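Local coordinates for protein fimbrin (Schizosaccharomyces pombe, PDB 1RT8) that binds actin filaments and crosslinks them through tandem calponin-homology domains, associating with actin structures needed for cell polarity and cytokinesis, at residues 40-43 / 44-47; 79-82 / 83-86; 182-186 / 187-191; 347-350 / 351-355; 368-371 / 372-375. One frame throughout, in Å; residues are numbered along the deposited sequence.

Contact 1. Residues 40-43 / 44-47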
loop_
_atom_site.group_PDB
_atom_site.type_symbol
_atom_site.label_atom_id
_atom_site.label_comp_id
_atom_site.label_asym_id
_atom_site.label_seq_id
_atom_site.Cartn_x
_atom_site.Cartn_y
_atom_site.Cartn_z
ATOM N N GLU A 40 -17.111 -4.388 -22.364
ATOM C CA GLU A 40 -17.161 -3.360 -23.404
ATOM C C GLU A 40 -18.093 -2.187 -23.107
ATOM O O GLU A 40 -18.601 -1.566 -24.042
ATOM C CB GLU A 40 -17.593 -3.970 -24.745
ATOM C CG GLU A 40 -16.774 -5.159 -25.244
ATOM C CD GLU A 40 -15.277 -4.869 -25.333
ATOM O OE1 GLU A 40 -14.888 -3.766 -25.814
ATOM O OE2 GLU A 40 -14.494 -5.760 -24.928
ATOM N N THR A 41 -18.316 -1.866 -21.833
ATOM C CA THR A 41 -19.220 -0.758 -21.494
ATOM C C THR A 41 -18.962 -0.075 -20.148
ATOM O O THR A 41 -18.168 -0.548 -19.335
ATOM C CB THR A 41 -20.699 -1.230 -21.497
ATOM O OG1 THR A 41 -20.842 -2.347 -20.610
ATOM C CG2 THR A 41 -21.144 -1.640 -22.896
ATOM N N PHE A 42 -19.656 1.043 -19.927
ATOM C CA PHE A 42 -19.556 1.816 -18.679
ATOM C C PHE A 42 -19.978 0.900 -17.529
ATOM O O PHE A 42 -19.475 1.026 -16.418
ATOM C CB PHE A 42 -20.481 3.063 -18.743
ATOM C CG PHE A 42 -20.328 4.041 -17.567
ATOM C CD1 PHE A 42 -20.096 5.415 -17.800
ATOM C CD2 PHE A 42 -20.422 3.607 -16.246
ATOM C CE1 PHE A 42 -19.950 6.321 -16.722
ATOM C CE2 PHE A 42 -20.275 4.516 -15.159
ATOM C CZ PHE A 42 -20.042 5.867 -15.404
ATOM N N GLU A 43 -20.892 -0.027 -17.816
ATOM C CA GLU A 43 -21.402 -0.979 -16.827
ATOM C C GLU A 43 -20.561 -1.070 -15.567
ATOM O O GLU A 43 -21.044 -0.843 -14.461
ATOM C CB GLU A 43 -21.495 -2.376 -17.441
ATOM C CG GLU A 43 -22.617 -2.544 -18.424
ATOM C CD GLU A 43 -23.969 -2.446 -17.763
ATOM O OE1 GLU A 43 -24.318 -1.347 -17.280
ATOM O OE2 GLU A 43 -24.680 -3.474 -17.724
ATOM N N PHE A 44 -19.296 -1.416 -15.757
ATOM C CA PHE A 44 -18.351 -1.568 -14.666
ATOM C C PHE A 44 -18.257 -0.394 -13.693
ATOM O O PHE A 44 -18.317 -0.587 -12.480
ATOM C CB PHE A 44 -16.960 -1.838 -15.232
ATOM C CG PHE A 44 -15.894 -1.897 -14.189
ATOM C CD1 PHE A 44 -15.869 -2.934 -13.263
ATOM C CD2 PHE A 44 -14.918 -0.908 -14.118
ATOM C CE1 PHE A 44 -14.887 -2.986 -12.278
ATOM C CE2 PHE A 44 -13.931 -0.951 -13.138
ATOM C CZ PHE A 44 -13.916 -1.991 -12.216
ATOM N N PHE A 45 -18.092 0.816 -14.214
ATOM C CA PHE A 45 -17.949 1.974 -13.344
ATOM C C PHE A 45 -19.197 2.264 -12.522
ATOM O O PHE A 45 -19.099 2.763 -11.396
ATOM C CB PHE A 45 -17.521 3.193 -14.165
ATOM C CG PHE A 45 -16.242 2.977 -14.921
ATOM C CD1 PHE A 45 -16.262 2.664 -16.277
ATOM C CD2 PHE A 45 -15.019 3.038 -14.264
ATOM C CE1 PHE A 45 -15.077 2.414 -16.967
ATOM C CE2 PHE A 45 -13.833 2.788 -14.941
ATOM C CZ PHE A 45 -13.863 2.475 -16.296
ATOM N N ASP A 46 -20.365 1.944 -13.069
ATOM C CA ASP A 46 -21.606 2.148 -12.336
ATOM C C ASP A 46 -21.665 1.094 -11.244
ATOM O O ASP A 46 -22.150 1.350 -10.141
ATOM C CB ASP A 46 -22.821 1.999 -13.247
ATOM C CG ASP A 46 -23.010 3.185 -14.162
ATOM O OD1 ASP A 46 -23.039 4.330 -13.656
ATOM O OD2 ASP A 46 -23.137 2.972 -15.387
ATOM N N GLN A 47 -21.162 -0.092 -11.563
ATOM C CA GLN A 47 -21.139 -1.193 -10.614
ATOM C C GLN A 47 -20.136 -0.939 -9.487
ATOM O O GLN A 47 -20.166 -1.627 -8.466
ATOM C CB GLN A 47 -20.778 -2.499 -11.325
ATOM C CG GLN A 47 -21.855 -3.021 -12.256
ATOM C CD GLN A 47 -23.156 -3.280 -11.527
ATOM O OE1 GLN A 47 -23.166 -3.893 -10.462
ATOM N NE2 GLN A 47 -24.263 -2.819 -12.098
#
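Phe42 and Phe45 meet at the first turn of the short helix 43-47, in the first calponin-homology domain of actin-binding region 1. The aromatic contact is a T-shaped (edge-to-face) stack: Phe45 presents its edge to the face of Phe42, with the ring centroids 5.7 Å apart and the planes at 85°. The spacing of three residues sets both rings along one side of the turn, and the fit is close, Phe42 CE2 lying 3.2 Å from Phe45 CB. Phe45 also offers one face to its neighbour Phe44, whose CD2 sits 3.9 Å above the Phe45 ring plane, over its centre. Phenylalanine suits positions 44 and 45 because both are buried: Phe44 packs on Ile18, Ile21 and Val124, and Phe45 on Ile120, so the turn packs against both helices 11-25 and 117-131.

The polar side chain that meets the Phe42 ring is Asp46, one turn beyond it. With chi1 at -75°, its CG swings back beside its own backbone N, which carries the carboxylate to the Phe42 ring, the two planes only 16° apart. Asp46 CG is 3.2 Å from Phe42 CE2, so the packing is tight, while OD1 takes a salt bridge from Lys49, which probably offsets part of its charge.

The backbone bonds are those of a turn just starting. Phe45 N reaches Phe42 O only weakly, and Asp46 N does the same to Glu43 O. The regular helical bond is Gln47 N to Glu43 O, 3.0 Å long, and Gln47 CG lies 3.2 Å from Glu43 O.

Contact 2. Residues 79-82 / 83-86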
loop_
_atom_site.group_PDB
_atom_site.type_symbol
_atom_site.label_atom_id
_atom_site.label_comp_id
_atom_site.label_asym_id
_atom_site.label_seq_id
_atom_site.Cartn_x
_atom_site.Cartn_y
_atom_site.Cartn_z
ATOM N N PRO A 79 -29.502 -0.849 -5.963
ATOM C CA PRO A 79 -29.750 0.473 -5.390
ATOM C C PRO A 79 -29.430 0.557 -3.903
ATOM O O PRO A 79 -30.123 -0.018 -3.069
ATOM C CB PRO A 79 -31.231 0.691 -5.673
ATOM C CG PRO A 79 -31.782 -0.695 -5.567
ATOM C CD PRO A 79 -30.771 -1.473 -6.376
ATOM N N LEU A 80 -28.358 1.274 -3.592
ATOM C CA LEU A 80 -27.912 1.498 -2.224
ATOM C C LEU A 80 -27.919 3.024 -2.188
ATOM O O LEU A 80 -27.404 3.655 -3.112
ATOM C CB LEU A 80 -26.490 0.951 -2.056
ATOM C CG LEU A 80 -25.917 0.634 -0.673
ATOM C CD1 LEU A 80 -26.801 -0.366 0.048
ATOM C CD2 LEU A 80 -24.520 0.056 -0.833
ATOM N N ASP A 81 -28.518 3.624 -1.162
ATOM C CA ASP A 81 -28.577 5.087 -1.098
ATOM C C ASP A 81 -27.178 5.709 -1.035
ATOM O O ASP A 81 -26.227 5.069 -0.595
ATOM C CB ASP A 81 -29.434 5.535 0.096
ATOM C CG ASP A 81 -28.717 5.401 1.427
ATOM O OD1 ASP A 81 -27.851 4.513 1.564
ATOM O OD2 ASP A 81 -29.036 6.185 2.350
ATOM N N ASN A 82 -27.058 6.954 -1.487
ATOM C CA ASN A 82 -25.770 7.646 -1.502
ATOM C C ASN A 82 -25.041 7.580 -0.171
ATOM O O ASN A 82 -23.859 7.246 -0.119
ATOM C CB ASN A 82 -25.952 9.103 -1.936
ATOM C CG ASN A 82 -26.265 9.231 -3.420
ATOM O OD1 ASN A 82 -26.091 8.283 -4.178
ATOM N ND2 ASN A 82 -26.714 10.405 -3.838
ATOM N N PHE A 83 -25.759 7.875 0.903
ATOM C CA PHE A 83 -25.199 7.848 2.245
ATOM C C PHE A 83 -24.443 6.544 2.549
ATOM O O PHE A 83 -23.347 6.559 3.121
ATOM C CB PHE A 83 -26.324 8.028 3.261
ATOM C CG PHE A 83 -25.849 8.138 4.668
ATOM C CD1 PHE A 83 -25.463 9.371 5.187
ATOM C CD2 PHE A 83 -25.770 7.009 5.479
ATOM C CE1 PHE A 83 -25.006 9.485 6.499
ATOM C CE2 PHE A 83 -25.313 7.107 6.790
ATOM C CZ PHE A 83 -24.929 8.352 7.303
ATOM N N LYS A 84 -25.031 5.410 2.186
ATOM C CA LYS A 84 -24.379 4.134 2.445
ATOM C C LYS A 84 -23.199 3.905 1.508
ATOM O O LYS A 84 -22.197 3.309 1.908
ATOM C CB LYS A 84 -25.383 2.983 2.347
ATOM C CG LYS A 84 -26.300 2.887 3.566
ATOM C CD LYS A 84 -27.178 1.644 3.524
ATOM C CE LYS A 84 -28.005 1.525 4.802
ATOM N NZ LYS A 84 -28.790 2.763 5.039
ATOM N N CYS A 85 -23.312 4.383 0.274
ATOM C CA CYS A 85 -22.227 4.256 -0.696
ATOM C C CYS A 85 -20.998 5.056 -0.223
ATOM O O CYS A 85 -19.856 4.621 -0.408
ATOM C CB CYS A 85 -22.664 4.769 -2.070
ATOM S SG CYS A 85 -23.870 3.740 -2.962
ATOM N N ILE A 86 -21.234 6.222 0.382
ATOM C CA ILE A 86 -20.139 7.050 0.873
ATOM C C ILE A 86 -19.394 6.352 2.011
ATOM O O ILE A 86 -18.159 6.344 2.030
ATOM C CB ILE A 86 -20.635 8.423 1.370
ATOM C CG1 ILE A 86 -21.111 9.271 0.187
ATOM C CG2 ILE A 86 -19.517 9.136 2.121
ATOM C CD1 ILE A 86 -20.024 9.575 -0.840
#
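Asp81 turns its carboxylate back over the start of helix 82-99, where it meets Lys84. CG stands between its own backbone N and carbonyl carbon (chi1 76°), and this brings Asp81 OD1 to Lys84 N at 3.0 Å. The amide comes from above the carboxylate plane, 52° out of it. This is the capping bond of an aspartate N-cap. The same carboxylate lies alongside Phe83, both side chains pointing the same way with their planes 49° apart, and Asp81 OD2 is 3.4 Å from Phe83 CB.

Lys84 crosses the aspartate at a slant. Its aliphatic part does the touching, Lys84 CG lying 3.0 Å from Asp81 OD1, while the bent end leaves Lys84 NZ 4.0 Å from Asp81 OD1, opposite in charge but beyond a salt bridge. Lys84 also meets Leu80 at about a right angle, Leu80 CG to Lys84 CB being 3.9 Å.

Leu80, the residue before the cap, also packs CB against Cys85 SG at 3.9 Å, the N' to N4 pairing of a hydrophobic staple. Cys85, small and buried, fits there against Leu113 and Asp50. Its amide gives the first full helical bond, Cys85 N to Asp81 O at 3.1 Å.

An acid at this surface end of the first calponin-homology domain supplies an acceptor to an amide with no preceding turn to serve it, and its negative charge would probably be steadied by the helix dipole and by the nearby ammonium group.

Contact 3. Residues 182-186 / 187-191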
loop_
_atom_site.group_PDB
_atom_site.type_symbol
_atom_site.label_atom_id
_atom_site.label_comp_id
_atom_site.label_asym_id
_atom_site.label_seq_id
_atom_site.Cartn_x
_atom_site.Cartn_y
_atom_site.Cartn_z
ATOM N N THR A 182 18.741 -7.350 -22.809
ATOM C CA THR A 182 18.442 -7.198 -21.406
ATOM C C THR A 182 17.137 -6.422 -21.313
ATOM O O THR A 182 16.749 -5.736 -22.263
ATOM C CB THR A 182 19.596 -6.453 -20.699
ATOM O OG1 THR A 182 19.702 -6.919 -19.352
ATOM C CG2 THR A 182 19.366 -4.943 -20.724
ATOM N N VAL A 183 16.451 -6.555 -20.184
ATOM C CA VAL A 183 15.178 -5.875 -19.967
ATOM C C VAL A 183 15.282 -4.821 -18.865
ATOM O O VAL A 183 15.817 -5.091 -17.793
ATOM C CB VAL A 183 14.071 -6.900 -19.591
ATOM C CG1 VAL A 183 12.896 -6.201 -18.934
ATOM C CG2 VAL A 183 13.604 -7.638 -20.838
ATOM N N SER A 184 14.767 -3.621 -19.129
ATOM C CA SER A 184 14.809 -2.563 -18.123
ATOM C C SER A 184 13.440 -1.911 -17.938
ATOM O O SER A 184 13.294 -0.954 -17.180
ATOM C CB SER A 184 15.859 -1.504 -18.492
ATOM O OG SER A 184 15.461 -0.753 -19.622
ATOM N N ASN A 185 12.445 -2.443 -18.635
ATOM C CA ASN A 185 11.077 -1.956 -18.545
ATOM C C ASN A 185 10.135 -3.023 -19.085
ATOM O O ASN A 185 10.577 -4.078 -19.547
ATOM C CB ASN A 185 10.896 -0.650 -19.337
ATOM C CG ASN A 185 11.282 -0.778 -20.810
ATOM O OD1 ASN A 185 10.717 -1.581 -21.557
ATOM N ND2 ASN A 185 12.249 0.031 -21.233
ATOM N N PHE A 186 8.837 -2.750 -19.021
ATOM C CA PHE A 186 7.852 -3.693 -19.511
ATOM C C PHE A 186 7.048 -3.079 -20.641
ATOM O O PHE A 186 5.841 -3.296 -20.749
ATOM C CB PHE A 186 6.924 -4.134 -18.381
ATOM C CG PHE A 186 7.633 -4.807 -17.254
ATOM C CD1 PHE A 186 8.323 -4.062 -16.306
ATOM C CD2 PHE A 186 7.627 -6.189 -17.146
ATOM C CE1 PHE A 186 8.994 -4.687 -15.268
ATOM C CE2 PHE A 186 8.297 -6.823 -16.112
ATOM C CZ PHE A 186 8.982 -6.071 -15.171
ATOM N N SER A 187 7.720 -2.296 -21.477
ATOM C CA SER A 187 7.065 -1.680 -22.621
ATOM C C SER A 187 7.899 -1.946 -23.868
ATOM O O SER A 187 7.740 -2.977 -24.519
ATOM C CB SER A 187 6.881 -0.173 -22.404
ATOM O OG SER A 187 8.118 0.470 -22.170
ATOM N N LYS A 188 8.805 -1.030 -24.188
ATOM C CA LYS A 188 9.653 -1.185 -25.363
ATOM C C LYS A 188 10.481 -2.476 -25.352
ATOM O O LYS A 188 10.539 -3.190 -26.353
ATOM C CB LYS A 188 10.595 0.016 -25.485
ATOM C CG LYS A 188 11.015 0.318 -26.911
ATOM C CD LYS A 188 9.791 0.608 -27.772
ATOM C CE LYS A 188 10.161 0.846 -29.228
ATOM N NZ LYS A 188 8.946 1.008 -30.084
ATOM N N ASP A 189 11.109 -2.777 -24.218
ATOM C CA ASP A 189 11.955 -3.964 -24.091
ATOM C C ASP A 189 11.291 -5.335 -24.262
ATOM O O ASP A 189 11.983 -6.333 -24.448
ATOM C CB ASP A 189 12.679 -3.941 -22.746
ATOM C CG ASP A 189 13.789 -2.911 -22.703
ATOM O OD1 ASP A 189 13.899 -2.114 -23.657
ATOM O OD2 ASP A 189 14.544 -2.898 -21.711
ATOM N N VAL A 190 9.967 -5.398 -24.185
ATOM C CA VAL A 190 9.289 -6.682 -24.333
ATOM C C VAL A 190 8.295 -6.659 -25.474
ATOM O O VAL A 190 7.691 -7.682 -25.799
ATOM C CB VAL A 190 8.539 -7.093 -23.027
ATOM C CG1 VAL A 190 9.525 -7.207 -21.875
ATOM C CG2 VAL A 190 7.437 -6.088 -22.700
ATOM N N SER A 191 8.154 -5.496 -26.103
ATOM C CA SER A 191 7.188 -5.325 -27.178
ATOM C C SER A 191 7.389 -6.084 -28.490
ATOM O O SER A 191 6.459 -6.143 -29.287
ATOM C CB SER A 191 7.003 -3.830 -27.483
ATOM O OG SER A 191 8.194 -3.234 -27.973
#
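Asn185 OD1 accepts from two backbone amides and, weakly, from a hydroxyl. Asp189 N reaches Asn185 OD1 at 2.9 Å, in the carbonyl plane and on a lone pair, with an N-H...O angle of 160°. Ser187 N bonds to Asn185 OD1 at 3.1 Å, tilted out of that plane, and Ser187 OG adds the weak bond. With chi1 at 57° the amide folds back over its own backbone, which is how one oxygen can meet donors two and four residues ahead; the Ser187 bond makes this an Asx turn.

Asp189 in turn accepts from Ser184. Its side chain crosses that of Asn185 at about a right angle, and Asp189 OD2 takes Ser184 N at 2.7 Å on its anti lone pair and Ser184 OG at 3.1 Å on the syn side but tilted out of the carboxylate plane. Serine suits its place by offering a hydroxyl as well as an amide.

The turn lies in the loop between helices 162-176 and 194-203 in the second calponin-homology domain of actin-binding region 1. A leucine in place of Asn185 would probably leave the amides of Ser187 and Asp189 without their acceptor and let the turn open.

Beneath the polar net, Val183 CG2 lies 4.2 Å from Val190 CG1. Val183 packs on Leu167 and Leu174 of helix 162-176, and Phe186 drives its ring between that helix and Leu252 and Val255 of helix 248-261. Val190 CG2 lies 3.7 Å from Phe186 C, and the neighbouring Asn185 O is buried without a polar partner.

Contact 4. Residues 347-350 / 351-355. With SO4 (sulfate ion), chain D.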
loop_
_atom_site.group_PDB
_atom_site.type_symbol
_atom_site.label_atom_id
_atom_site.label_comp_id
_atom_site.label_asym_id
_atom_site.label_seq_id
_atom_site.Cartn_x
_atom_site.Cartn_y
_atom_site.Cartn_z
ATOM N N LYS A 347 28.335 15.807 3.392
ATOM C CA LYS A 347 27.165 16.454 2.809
ATOM C C LYS A 347 25.865 15.890 3.406
ATOM O O LYS A 347 24.921 16.635 3.654
ATOM C CB LYS A 347 27.157 16.299 1.285
ATOM C CG LYS A 347 28.290 17.030 0.611
ATOM C CD LYS A 347 28.034 17.264 -0.864
ATOM C CE LYS A 347 29.079 18.225 -1.416
ATOM N NZ LYS A 347 28.785 18.644 -2.806
ATOM N N ALA A 348 25.818 14.580 3.642
ATOM C CA ALA A 348 24.620 13.981 4.216
ATOM C C ALA A 348 24.466 14.443 5.666
ATOM O O ALA A 348 23.352 14.666 6.139
ATOM C CB ALA A 348 24.706 12.447 4.145
ATOM N N VAL A 349 25.591 14.582 6.366
ATOM C CA VAL A 349 25.576 15.028 7.754
ATOM C C VAL A 349 25.080 16.465 7.844
ATOM O O VAL A 349 24.362 16.813 8.778
ATOM C CB VAL A 349 26.978 14.926 8.406
ATOM C CG1 VAL A 349 27.009 15.702 9.728
ATOM C CG2 VAL A 349 27.311 13.459 8.667
ATOM N N GLU A 350 25.461 17.299 6.879
ATOM C CA GLU A 350 24.993 18.677 6.876
ATOM C C GLU A 350 23.475 18.649 6.688
ATOM O O GLU A 350 22.739 19.325 7.408
ATOM C CB GLU A 350 25.664 19.473 5.751
ATOM C CG GLU A 350 27.160 19.670 5.990
ATOM C CD GLU A 350 27.860 20.416 4.871
ATOM O OE1 GLU A 350 27.269 20.543 3.774
ATOM O OE2 GLU A 350 29.014 20.858 5.091
ATOM N N ASN A 351 23.013 17.851 5.729
ATOM C CA ASN A 351 21.585 17.732 5.467
ATOM C C ASN A 351 20.849 17.240 6.705
ATOM O O ASN A 351 19.789 17.749 7.042
ATOM C CB ASN A 351 21.321 16.767 4.304
ATOM C CG ASN A 351 21.551 17.409 2.946
ATOM O OD1 ASN A 351 21.838 18.607 2.850
ATOM N ND2 ASN A 351 21.410 16.614 1.884
ATOM N N CYS A 352 21.415 16.250 7.388
ATOM C CA CYS A 352 20.765 15.719 8.575
ATOM C C CYS A 352 20.847 16.669 9.771
ATOM O O CYS A 352 19.918 16.729 10.575
ATOM C CB CYS A 352 21.342 14.343 8.921
ATOM S SG CYS A 352 20.875 13.057 7.719
ATOM N N ASN A 353 21.946 17.411 9.895
ATOM C CA ASN A 353 22.072 18.372 11.000
ATOM C C ASN A 353 20.981 19.432 10.841
ATOM O O ASN A 353 20.393 19.894 11.816
ATOM C CB ASN A 353 23.442 19.061 10.992
ATOM C CG ASN A 353 24.565 18.152 11.467
ATOM O OD1 ASN A 353 24.329 17.145 12.131
ATOM N ND2 ASN A 353 25.793 18.520 11.144
ATOM N N TYR A 354 20.720 19.805 9.595
ATOM C CA TYR A 354 19.704 20.799 9.275
ATOM C C TYR A 354 18.317 20.237 9.606
ATOM O O TYR A 354 17.486 20.917 10.207
ATOM C CB TYR A 354 19.821 21.167 7.790
ATOM C CG TYR A 354 18.913 22.284 7.308
ATOM C CD1 TYR A 354 18.515 23.320 8.159
ATOM C CD2 TYR A 354 18.476 22.318 5.988
ATOM C CE1 TYR A 354 17.692 24.365 7.695
ATOM C CE2 TYR A 354 17.664 23.346 5.519
ATOM C CZ TYR A 354 17.273 24.366 6.377
ATOM O OH TYR A 354 16.447 25.368 5.905
ATOM N N ALA A 355 18.080 18.983 9.233
ATOM C CA ALA A 355 16.802 18.346 9.504
ATOM C C ALA A 355 16.518 18.309 11.006
ATOM O O ALA A 355 15.394 18.554 11.439
ATOM C CB ALA A 355 16.793 16.934 8.934
HETATM S S SO4 D . 26.852 16.472 14.265
HETATM O O1 SO4 D . 25.889 15.347 13.591
HETATM O O2 SO4 D . 27.649 15.751 15.238
HETATM O O3 SO4 D . 27.579 17.054 13.346
HETATM O O4 SO4 D . 25.911 17.320 14.959
#
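Val349 and Asn353, one turn apart on helix 345-361, meet where Val349 CG1 comes within 3.4 Å of Asn353 ND2. Asn353 ND2 also gives a hydrogen bond to sulfate O3, 3.2 Å long, and Val349 CG1 lies 3.9 Å from that sulfate oxygen. A short polar amide suits this place beside the anion: Asn353 has a donor to offer it without a long chain to order. Its CG lies beside its own backbone N (chi1 -74°), and the amide therefore leans back along the helix toward Val349.

Behind these side chains is the regular helix ladder. Asn353 N bonds to Val349 O at 2.7 Å, and Cys352 N to Ala348 O at 2.8 Å, with Asn351 N to Lys347 O and Tyr354 N to Glu350 O on either side. The small Ala348 and Cys352 allow close approach to Thr375 of helix 371-375.

Farther round the helix the polar groups reach into the domain. Asn351 is buried, yet its ND2 is satisfied by the backbone oxygens of Asn334 and Asp312; Glu350 holds the side chain of Asn334, and Tyr354 OH meets the backbone of Asn329. These bonds tie the helix to loops of the third calponin-homology domain and probably limit its rotation.

The sulfate, probably from the crystallisation liquor, also accepts from Ala372 N, and both of these donors are neutral N-H groups; its charge is likely to be eased by the helix start that Ala372 belongs to.

Contact 5. Residues 368-371 / 372-375. With SO4 (sulfate ion), chain D.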
loop_
_atom_site.group_PDB
_atom_site.type_symbol
_atom_site.label_atom_id
_atom_site.label_comp_id
_atom_site.label_asym_id
_atom_site.label_seq_id
_atom_site.Cartn_x
_atom_site.Cartn_y
_atom_site.Cartn_z
ATOM N N GLY A 368 18.928 14.270 22.586
ATOM C CA GLY A 368 20.012 13.304 22.450
ATOM C C GLY A 368 20.303 12.818 21.037
ATOM O O GLY A 368 21.054 11.860 20.837
ATOM N N ILE A 369 19.725 13.483 20.044
ATOM C CA ILE A 369 19.916 13.070 18.662
ATOM C C ILE A 369 20.760 14.051 17.868
ATOM O O ILE A 369 20.667 15.257 18.062
ATOM C CB ILE A 369 18.559 12.917 17.961
ATOM C CG1 ILE A 369 17.743 11.845 18.678
ATOM C CG2 ILE A 369 18.757 12.593 16.490
ATOM C CD1 ILE A 369 16.350 11.682 18.154
ATOM N N GLN A 370 21.585 13.528 16.974
ATOM C CA GLN A 370 22.415 14.382 16.144
ATOM C C GLN A 370 22.343 13.999 14.685
ATOM O O GLN A 370 22.027 12.861 14.346
ATOM C CB GLN A 370 23.852 14.340 16.620
ATOM C CG GLN A 370 23.998 14.896 18.007
ATOM C CD GLN A 370 25.429 14.979 18.409
ATOM O OE1 GLN A 370 26.190 14.034 18.206
ATOM N NE2 GLN A 370 25.817 16.105 18.992
ATOM N N GLY A 371 22.646 14.962 13.821
ATOM C CA GLY A 371 22.592 14.724 12.392
ATOM C C GLY A 371 23.271 13.437 11.989
ATOM O O GLY A 371 22.674 12.594 11.309
ATOM N N ALA A 372 24.514 13.277 12.430
ATOM C CA ALA A 372 25.298 12.102 12.099
ATOM C C ALA A 372 24.603 10.798 12.475
ATOM O O ALA A 372 24.767 9.802 11.783
ATOM C CB ALA A 372 26.677 12.179 12.763
ATOM N N ASP A 373 23.844 10.791 13.567
ATOM C CA ASP A 373 23.138 9.575 13.974
ATOM C C ASP A 373 22.177 9.111 12.886
ATOM O O ASP A 373 22.005 7.913 12.656
ATOM C CB ASP A 373 22.338 9.794 15.258
ATOM C CG ASP A 373 23.220 10.023 16.455
ATOM O OD1 ASP A 373 24.093 9.172 16.711
ATOM O OD2 ASP A 373 23.040 11.053 17.137
ATOM N N ILE A 374 21.544 10.065 12.222
ATOM C CA ILE A 374 20.609 9.727 11.171
ATOM C C ILE A 374 21.399 9.276 9.960
ATOM O O ILE A 374 21.037 8.298 9.296
ATOM C CB ILE A 374 19.728 10.932 10.784
ATOM C CG1 ILE A 374 19.079 11.546 12.035
ATOM C CG2 ILE A 374 18.659 10.482 9.797
ATOM C CD1 ILE A 374 18.286 10.560 12.900
ATOM N N THR A 375 22.497 9.973 9.685
ATOM C CA THR A 375 23.336 9.639 8.538
ATOM C C THR A 375 23.917 8.234 8.681
ATOM O O THR A 375 24.082 7.523 7.695
ATOM C CB THR A 375 24.545 10.608 8.373
ATOM O OG1 THR A 375 24.090 11.969 8.281
ATOM C CG2 THR A 375 25.325 10.247 7.107
HETATM S S SO4 D . 26.852 16.472 14.265
HETATM O O1 SO4 D . 25.889 15.347 13.591
HETATM O O2 SO4 D . 27.649 15.751 15.238
HETATM O O3 SO4 D . 27.579 17.054 13.346
HETATM O O4 SO4 D . 25.911 17.320 14.959
#
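Asp373 meets Gln370 because its side chain doubles back toward the start of helix 371-375: chi1 of -68° sets CG beside the residue's own backbone N, and chi2 of -55° turns OD2 to Gln370 N. The bond from Gln370 N to Asp373 OD2 is 2.9 Å long and falls on the anti lone pair of that oxygen, the one facing away from OD1. Gln370 CB rests 3.4 Å from Asp373 OD2. In the other direction Asp373 N gives Gln370 O a weak bond. With an alanine at Asp373, Gln370 N would probably be left without its acceptor and the incoming chain could swing away from the helix.

Gly371 opens the helix, and its oxygen receives two amides. Thr375 N lies 3.1 Å from Gly371 O and Ile374 N 2.9 Å from Gly371 O; Thr375 OG1 adds a weak bond. Having no side chain, Gly371 can lie close against Asn353 and Cys352 of helix 345-361.

Ala372 N binds sulfate O1 at 2.7 Å, nearly straight at 163°. Ala372 CB is 3.4 Å from sulfate O1, so a small residue fits beside the anion.

On the inner side Ile369 CG2 touches Ile374 CD1 at 4.2 Å, and both isoleucines pack on helix 379-397, through Leu381 and Leu385 among others. With Gln370 as N-cap, this N' to N4 pair is a hydrophobic staple, and the Asp373 bond is one half of a capping box, at a helix start in the third calponin-homology domain.

Contacts 1 and 2 belong to the first calponin-homology domain, their centres about 18 Å apart; contact 3 lies in the second, and contacts 4 and 5 share the third. Only these last two touch, with centres about 9 Å apart, the sulfate bridging helices 345-361 and 371-375 at their meeting. Contact 2 is the surface case; the others are partly buried. Contacts 1, 2 and 5 are helix starts, marked by an aromatic pair in contact 1, an aspartate N-cap in contact 2 and an aspartate three residues beyond the cap in contact 5. Contact 4 sits within a helix and relies on the backbone ladder, whereas contact 3, in a loop, depends on side-chain acceptors.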